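Side-chain contacts in endoglucanase FnCel5A (Fervidobacterium nodosum, PDB 3NCO), which probably hydrolyses internal beta-1,4-glucosidic bonds of cellulose, as a TIM-barrel endoglucanase of glycoside hydrolase family 5: residues Glu70-Glu75 and Leu119-Lys124; Ser185-Leu190 and Ser246-Lys251. One frame throughout, in Å; residues are numbered along the deposited sequence.

Interaction 1. Residues Glu70-Glu75 and Leu119-Lys124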
loop_
_atom_site.group_PDB
_atom_site.type_symbol
_atom_site.label_atom_id
_atom_site.label_comp_id
_atom_site.label_asym_id
_atom_site.label_seq_id
_atom_site.Cartn_x
_atom_site.Cartn_y
_atom_site.Cartn_z
ATOM N N GLU A 70 16.282 -19.433 -8.673
ATOM C CA GLU A 70 15.552 -20.526 -8.055
ATOM C C GLU A 70 16.332 -21.033 -6.835
ATOM O O GLU A 70 15.768 -21.606 -5.896
ATOM C CB GLU A 70 15.300 -21.638 -9.102
ATOM C CG GLU A 70 15.323 -21.129 -10.573
ATOM C CD GLU A 70 16.758 -20.918 -11.104
ATOM O OE1 GLU A 70 17.603 -21.835 -10.898
ATOM O OE2 GLU A 70 17.039 -19.853 -11.726
ATOM N N LYS A 71 17.622 -20.779 -6.804
ATOM C CA LYS A 71 18.352 -21.257 -5.657
ATOM C C LYS A 71 19.042 -20.165 -4.845
ATOM O O LYS A 71 19.323 -19.060 -5.347
ATOM C CB LYS A 71 19.276 -22.431 -6.039
ATOM C CG LYS A 71 19.433 -23.553 -4.948
ATOM C CD LYS A 71 18.078 -24.080 -4.383
ATOM C CE LYS A 71 17.574 -23.280 -3.169
ATOM N NZ LYS A 71 18.583 -23.276 -2.085
ATOM N N TYR A 72 19.258 -20.484 -3.569
ATOM C CA TYR A 72 19.913 -19.600 -2.614
ATOM C C TYR A 72 21.177 -18.993 -3.219
ATOM O O TYR A 72 21.946 -19.719 -3.854
ATOM C CB TYR A 72 20.316 -20.399 -1.375
ATOM C CG TYR A 72 20.677 -19.538 -0.195
ATOM C CD1 TYR A 72 19.692 -19.106 0.663
ATOM C CD2 TYR A 72 22.017 -19.162 0.078
ATOM C CE1 TYR A 72 19.981 -18.327 1.748
ATOM C CE2 TYR A 72 22.318 -18.364 1.192
ATOM C CZ TYR A 72 21.284 -17.959 2.028
ATOM O OH TYR A 72 21.461 -17.163 3.148
ATOM N N PRO A 73 21.428 -17.673 -2.997
ATOM C CA PRO A 73 20.651 -16.698 -2.208
ATOM C C PRO A 73 19.590 -15.897 -2.987
ATOM O O PRO A 73 19.270 -14.761 -2.603
ATOM C CB PRO A 73 21.742 -15.737 -1.712
ATOM C CG PRO A 73 22.701 -15.682 -2.880
ATOM C CD PRO A 73 22.641 -17.046 -3.564
ATOM N N TYR A 74 19.060 -16.485 -4.051
ATOM C CA TYR A 74 17.858 -15.941 -4.735
ATOM C C TYR A 74 18.122 -14.562 -5.344
ATOM O O TYR A 74 17.367 -13.616 -5.115
ATOM C CB TYR A 74 16.677 -15.853 -3.763
ATOM C CG TYR A 74 16.453 -17.144 -3.008
ATOM C CD1 TYR A 74 16.113 -18.313 -3.683
ATOM C CD2 TYR A 74 16.618 -17.197 -1.613
ATOM C CE1 TYR A 74 15.954 -19.516 -2.981
ATOM C CE2 TYR A 74 16.465 -18.396 -0.897
ATOM C CZ TYR A 74 16.129 -19.525 -1.598
ATOM O OH TYR A 74 15.964 -20.691 -0.905
ATOM N N GLU A 75 19.157 -14.473 -6.167
ATOM C CA GLU A 75 19.518 -13.220 -6.816
ATOM C C GLU A 75 18.346 -12.700 -7.627
ATOM O O GLU A 75 17.765 -13.437 -8.410
ATOM C CB GLU A 75 20.691 -13.415 -7.775
ATOM C CG GLU A 75 21.750 -12.393 -7.594
ATOM C CD GLU A 75 22.626 -12.757 -6.394
ATOM O OE1 GLU A 75 22.401 -12.209 -5.285
ATOM O OE2 GLU A 75 23.546 -13.608 -6.568
ATOM N N LEU A 119 11.987 -14.073 1.416
ATOM C CA LEU A 119 11.688 -12.656 1.569
ATOM C C LEU A 119 12.859 -11.924 2.214
ATOM O O LEU A 119 13.221 -10.806 1.807
ATOM C CB LEU A 119 10.404 -12.469 2.418
ATOM C CG LEU A 119 9.977 -11.016 2.618
ATOM C CD1 LEU A 119 9.496 -10.387 1.307
ATOM C CD2 LEU A 119 8.892 -11.066 3.697
ATOM N N VAL A 120 13.458 -12.561 3.231
ATOM C CA VAL A 120 14.624 -11.907 3.860
ATOM C C VAL A 120 15.710 -11.619 2.797
ATOM O O VAL A 120 16.320 -10.512 2.774
ATOM C CB VAL A 120 15.207 -12.729 5.015
ATOM C CG1 VAL A 120 16.491 -12.148 5.491
ATOM C CG2 VAL A 120 14.215 -12.771 6.206
ATOM N N GLU A 121 16.003 -12.608 1.944
ATOM C CA GLU A 121 17.038 -12.430 0.904
ATOM C C GLU A 121 16.635 -11.402 -0.153
ATOM O O GLU A 121 17.469 -10.605 -0.583
ATOM C CB GLU A 121 17.346 -13.745 0.209
ATOM C CG GLU A 121 17.996 -14.798 1.120
ATOM C CD GLU A 121 19.205 -14.253 1.901
ATOM O OE1 GLU A 121 20.125 -13.683 1.270
ATOM O OE2 GLU A 121 19.252 -14.366 3.146
ATOM N N ILE A 122 15.360 -11.375 -0.526
ATOM C CA ILE A 122 14.871 -10.318 -1.446
ATOM C C ILE A 122 15.172 -8.958 -0.864
ATOM O O ILE A 122 15.762 -8.094 -1.512
ATOM C CB ILE A 122 13.345 -10.476 -1.725
ATOM C CG1 ILE A 122 13.151 -11.650 -2.674
ATOM C CG2 ILE A 122 12.721 -9.168 -2.316
ATOM C CD1 ILE A 122 11.713 -12.166 -2.746
ATOM N N TRP A 123 14.796 -8.764 0.384
ATOM C CA TRP A 123 14.980 -7.468 1.006
ATOM C C TRP A 123 16.446 -7.106 1.264
ATOM O O TRP A 123 16.820 -5.910 1.225
ATOM C CB TRP A 123 14.097 -7.332 2.243
ATOM C CG TRP A 123 12.739 -6.739 1.816
ATOM C CD1 TRP A 123 11.479 -7.371 1.787
ATOM C CD2 TRP A 123 12.536 -5.441 1.285
ATOM N NE1 TRP A 123 10.529 -6.494 1.310
ATOM C CE2 TRP A 123 11.158 -5.313 0.968
ATOM C CE3 TRP A 123 13.404 -4.361 1.049
ATOM C CZ2 TRP A 123 10.625 -4.119 0.432
ATOM C CZ3 TRP A 123 12.899 -3.198 0.545
ATOM C CH2 TRP A 123 11.509 -3.057 0.221
ATOM N N LYS A 124 17.284 -8.101 1.534
ATOM C CA LYS A 124 18.716 -7.799 1.669
ATOM C C LYS A 124 19.201 -7.141 0.371
ATOM O O LYS A 124 19.953 -6.139 0.383
ATOM C CB LYS A 124 19.478 -9.087 1.936
ATOM C CG LYS A 124 20.977 -8.890 2.025
ATOM C CD LYS A 124 21.619 -10.203 2.472
ATOM C CE LYS A 124 23.130 -10.027 2.819
ATOM N NZ LYS A 124 23.294 -9.349 4.184
HETATM O O HOH W 1 20.324 -12.443 -1.169
#
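E121, on helix 112-130, meets Y72, P73 and Y74 of the loop that follows strand 57-60. The van der Waals contacts come from the stem of the glutamate. Its CG lies 3.9 Å from CD2 of Y74, at the edge of that ring and near its plane, while E121 CB sits 3.6 Å from the carbonyl O of P73. E121 CG also approaches CE1 of Y72 at 4.1 Å; both tyrosines cross the glutamate at about a right angle. Y72 CA covers one face of the Y74 ring, and P73 CB, after a cis peptide bond, lies off-centre over a face of Y72, so the loop packs on itself as well as on the helix.

Between the two segments the polar link is one water, which hydrogen-bonds to P73 O (2.9 Å) and E121 OE1 (2.7 Å). The bend at chi2 (-50°) turns the carboxylate aside from the line its stem takes toward the loop, which brings OE1 to the water; OE2 lies 3.6 Å from Y72 OH. One turn on, Q125 NE2 joins loop and helix directly, binding both Y74 O and E121 O. A glutamate suits this surface position because its methylenes pack against rings while OE1 takes a water that solvent could probably replace readily.

Interaction 2. Residues Ser185-Leu190 and Ser246-Lys251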
loop_
_atom_site.group_PDB
_atom_site.type_symbol
_atom_site.label_atom_id
_atom_site.label_comp_id
_atom_site.label_asym_id
_atom_site.label_seq_id
_atom_site.Cartn_x
_atom_site.Cartn_y
_atom_site.Cartn_z
ATOM N N SER A 185 -9.293 -4.356 11.938
ATOM C CA SER A 185 -9.587 -4.921 13.244
ATOM C C SER A 185 -8.445 -5.761 13.779
ATOM O O SER A 185 -8.458 -6.130 14.984
ATOM C CB SER A 185 -10.851 -5.756 13.214
ATOM O OG SER A 185 -10.669 -6.887 12.401
ATOM N N TYR A 186 -7.482 -6.110 12.929
ATOM C CA TYR A 186 -6.390 -6.962 13.370
ATOM C C TYR A 186 -5.182 -6.152 13.835
ATOM O O TYR A 186 -4.121 -6.689 14.105
ATOM C CB TYR A 186 -6.010 -7.935 12.229
ATOM C CG TYR A 186 -7.059 -8.962 11.954
ATOM C CD1 TYR A 186 -6.979 -10.216 12.548
ATOM C CD2 TYR A 186 -8.128 -8.685 11.092
ATOM C CE1 TYR A 186 -7.960 -11.174 12.320
ATOM C CE2 TYR A 186 -9.119 -9.658 10.841
ATOM C CZ TYR A 186 -8.999 -10.894 11.453
ATOM O OH TYR A 186 -9.950 -11.872 11.226
ATOM N N VAL A 187 -5.340 -4.841 13.935
ATOM C CA VAL A 187 -4.252 -3.977 14.362
ATOM C C VAL A 187 -3.680 -4.440 15.731
ATOM O O VAL A 187 -2.473 -4.429 15.947
ATOM C CB VAL A 187 -4.700 -2.482 14.308
ATOM C CG1 VAL A 187 -5.537 -2.082 15.547
ATOM C CG2 VAL A 187 -3.524 -1.609 14.137
ATOM N N ARG A 188 -4.539 -4.935 16.631
ATOM C CA ARG A 188 -4.100 -5.307 17.955
ATOM C C ARG A 188 -3.245 -6.564 17.947
ATOM O O ARG A 188 -2.664 -6.909 18.970
ATOM C CB ARG A 188 -5.319 -5.532 18.864
ATOM C CG ARG A 188 -6.305 -6.633 18.323
ATOM C CD ARG A 188 -7.527 -6.745 19.270
ATOM N NE ARG A 188 -8.393 -7.920 19.106
ATOM C CZ ARG A 188 -9.468 -8.041 18.301
ATOM N NH1 ARG A 188 -10.146 -9.205 18.340
ATOM N NH2 ARG A 188 -9.871 -7.068 17.440
ATOM N N GLU A 189 -3.195 -7.286 16.823
ATOM C CA GLU A 189 -2.411 -8.521 16.783
ATOM C C GLU A 189 -0.990 -8.200 16.415
ATOM O O GLU A 189 -0.143 -9.039 16.528
ATOM C CB GLU A 189 -2.969 -9.505 15.722
ATOM C CG GLU A 189 -4.464 -9.783 15.820
ATOM C CD GLU A 189 -4.869 -10.597 17.018
ATOM O OE1 GLU A 189 -3.986 -11.172 17.709
ATOM O OE2 GLU A 189 -6.097 -10.666 17.269
ATOM N N LEU A 190 -0.738 -6.986 15.935
ATOM C CA LEU A 190 0.615 -6.636 15.469
ATOM C C LEU A 190 1.503 -6.321 16.660
ATOM O O LEU A 190 1.120 -5.504 17.513
ATOM C CB LEU A 190 0.523 -5.424 14.541
ATOM C CG LEU A 190 1.767 -4.908 13.851
ATOM C CD1 LEU A 190 2.450 -6.003 13.011
ATOM C CD2 LEU A 190 1.413 -3.658 12.987
ATOM N N SER A 246 -6.695 4.394 15.501
ATOM C CA SER A 246 -6.082 5.558 16.085
ATOM C C SER A 246 -5.776 5.350 17.556
ATOM O O SER A 246 -4.674 5.649 18.020
ATOM C CB SER A 246 -7.021 6.765 15.886
ATOM O OG SER A 246 -6.595 7.833 16.698
ATOM N N GLU A 247 -6.728 4.814 18.324
ATOM C CA GLU A 247 -6.406 4.580 19.741
ATOM C C GLU A 247 -5.228 3.597 19.913
ATOM O O GLU A 247 -4.329 3.800 20.769
ATOM C CB GLU A 247 -7.656 4.082 20.497
ATOM C CG GLU A 247 -8.812 5.110 20.498
ATOM C CD GLU A 247 -10.115 4.583 21.133
ATOM O OE1 GLU A 247 -10.272 3.334 21.278
ATOM O OE2 GLU A 247 -10.996 5.417 21.477
ATOM N N TRP A 248 -5.222 2.541 19.112
ATOM C CA TRP A 248 -4.077 1.605 19.145
ATOM C C TRP A 248 -2.747 2.277 18.783
ATOM O O TRP A 248 -1.736 2.072 19.468
ATOM C CB TRP A 248 -4.358 0.378 18.231
ATOM C CG TRP A 248 -3.248 -0.606 18.219
ATOM C CD1 TRP A 248 -3.103 -1.686 19.029
ATOM C CD2 TRP A 248 -2.097 -0.595 17.354
ATOM N NE1 TRP A 248 -1.930 -2.354 18.737
ATOM C CE2 TRP A 248 -1.293 -1.714 17.701
ATOM C CE3 TRP A 248 -1.672 0.248 16.295
ATOM C CZ2 TRP A 248 -0.074 -2.035 17.017
ATOM C CZ3 TRP A 248 -0.450 -0.056 15.637
ATOM C CH2 TRP A 248 0.320 -1.194 15.994
ATOM N N ALA A 249 -2.757 3.051 17.692
ATOM C CA ALA A 249 -1.525 3.701 17.256
ATOM C C ALA A 249 -0.990 4.711 18.301
ATOM O O ALA A 249 0.248 4.848 18.469
ATOM C CB ALA A 249 -1.740 4.345 15.921
ATOM N N LYS A 250 -1.897 5.455 18.934
ATOM C CA LYS A 250 -1.453 6.400 19.957
ATOM C C LYS A 250 -0.841 5.636 21.139
ATOM O O LYS A 250 0.156 6.069 21.747
ATOM C CB LYS A 250 -2.631 7.222 20.433
ATOM C CG LYS A 250 -3.088 8.263 19.437
ATOM C CD LYS A 250 -4.389 8.668 20.045
ATOM C CE LYS A 250 -5.033 9.784 19.381
ATOM N NZ LYS A 250 -6.266 9.881 20.249
ATOM N N LYS A 251 -1.487 4.517 21.517
ATOM C CA LYS A 251 -0.977 3.733 22.643
ATOM C C LYS A 251 0.383 3.172 22.314
ATOM O O LYS A 251 1.236 3.040 23.213
ATOM C CB LYS A 251 -1.952 2.604 22.983
ATOM C CG LYS A 251 -1.509 1.769 24.172
ATOM C CD LYS A 251 -2.445 0.620 24.434
ATOM C CE LYS A 251 -1.950 -0.191 25.658
ATOM N NZ LYS A 251 -1.511 0.679 26.761
HETATM O O HOH W 2 -0.539 -4.712 19.586
#
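The 3-10 segment that runs through 185-189 comes up to helix 232-252 with the CA atoms of R188 and W248 7.0 Å apart, a distance bridged chiefly by the indole of W248. V187 lies over one face of that indole: its CG2 makes a CH-pi contact 3.7 Å from the centroid of the six-membered ring and 24° off the normal, while CG1 touches W248 CG at 3.8 Å. V187 O adds to the same face, above CE2 at 3.4 Å. A branched valine suits the spot because its two methyls spread over the ring system. L190 CD2 meets CH2 of the indole at 4.0 Å, crossing at about a right angle. With CG anti to the backbone N (chi1 -180°), W248 extends toward the 3-10 segment and carries NE1 to a water in the indole plane, 2.9 Å away. That water donates to R188 O and L190 O, one carbonyl in the 3-10 segment and one just past it. Were W248 replaced by an alanine, V187 would probably lose the ring face it lies over, a gap would open beside L190, and the water would lack its N-H donor. Farther out, R188 NH2 bonds Y244 OH on the same helix. L190 also packs on W154, N155 and Y158 of helix 151-168, and both L190 and W248 touch V200 of barrel strand 198-204, so 185-190 fits between two outer helices beside the barrel.

In the fold
Both contacts pair a loop following a barrel strand with an outer helix of the TIM barrel, but they share no element. Interaction 1 joins the loop after strand 57-60 to helix 112-130 at the surface, and none of its touching residues is buried. Interaction 2 is partly buried, with two buried residues among its four, and reaches a strand of the barrel wall. Their centres lie 31 Å apart, with about 12 Å between nearest atoms. Neither has a direct hydrogen bond across its segments; each has a water between them. The deeper contact centres on an indole and aliphatic side chains, the outer one on the methylenes of a glutamate against two tyrosines and a proline, with one carboxylate oxygen on the water.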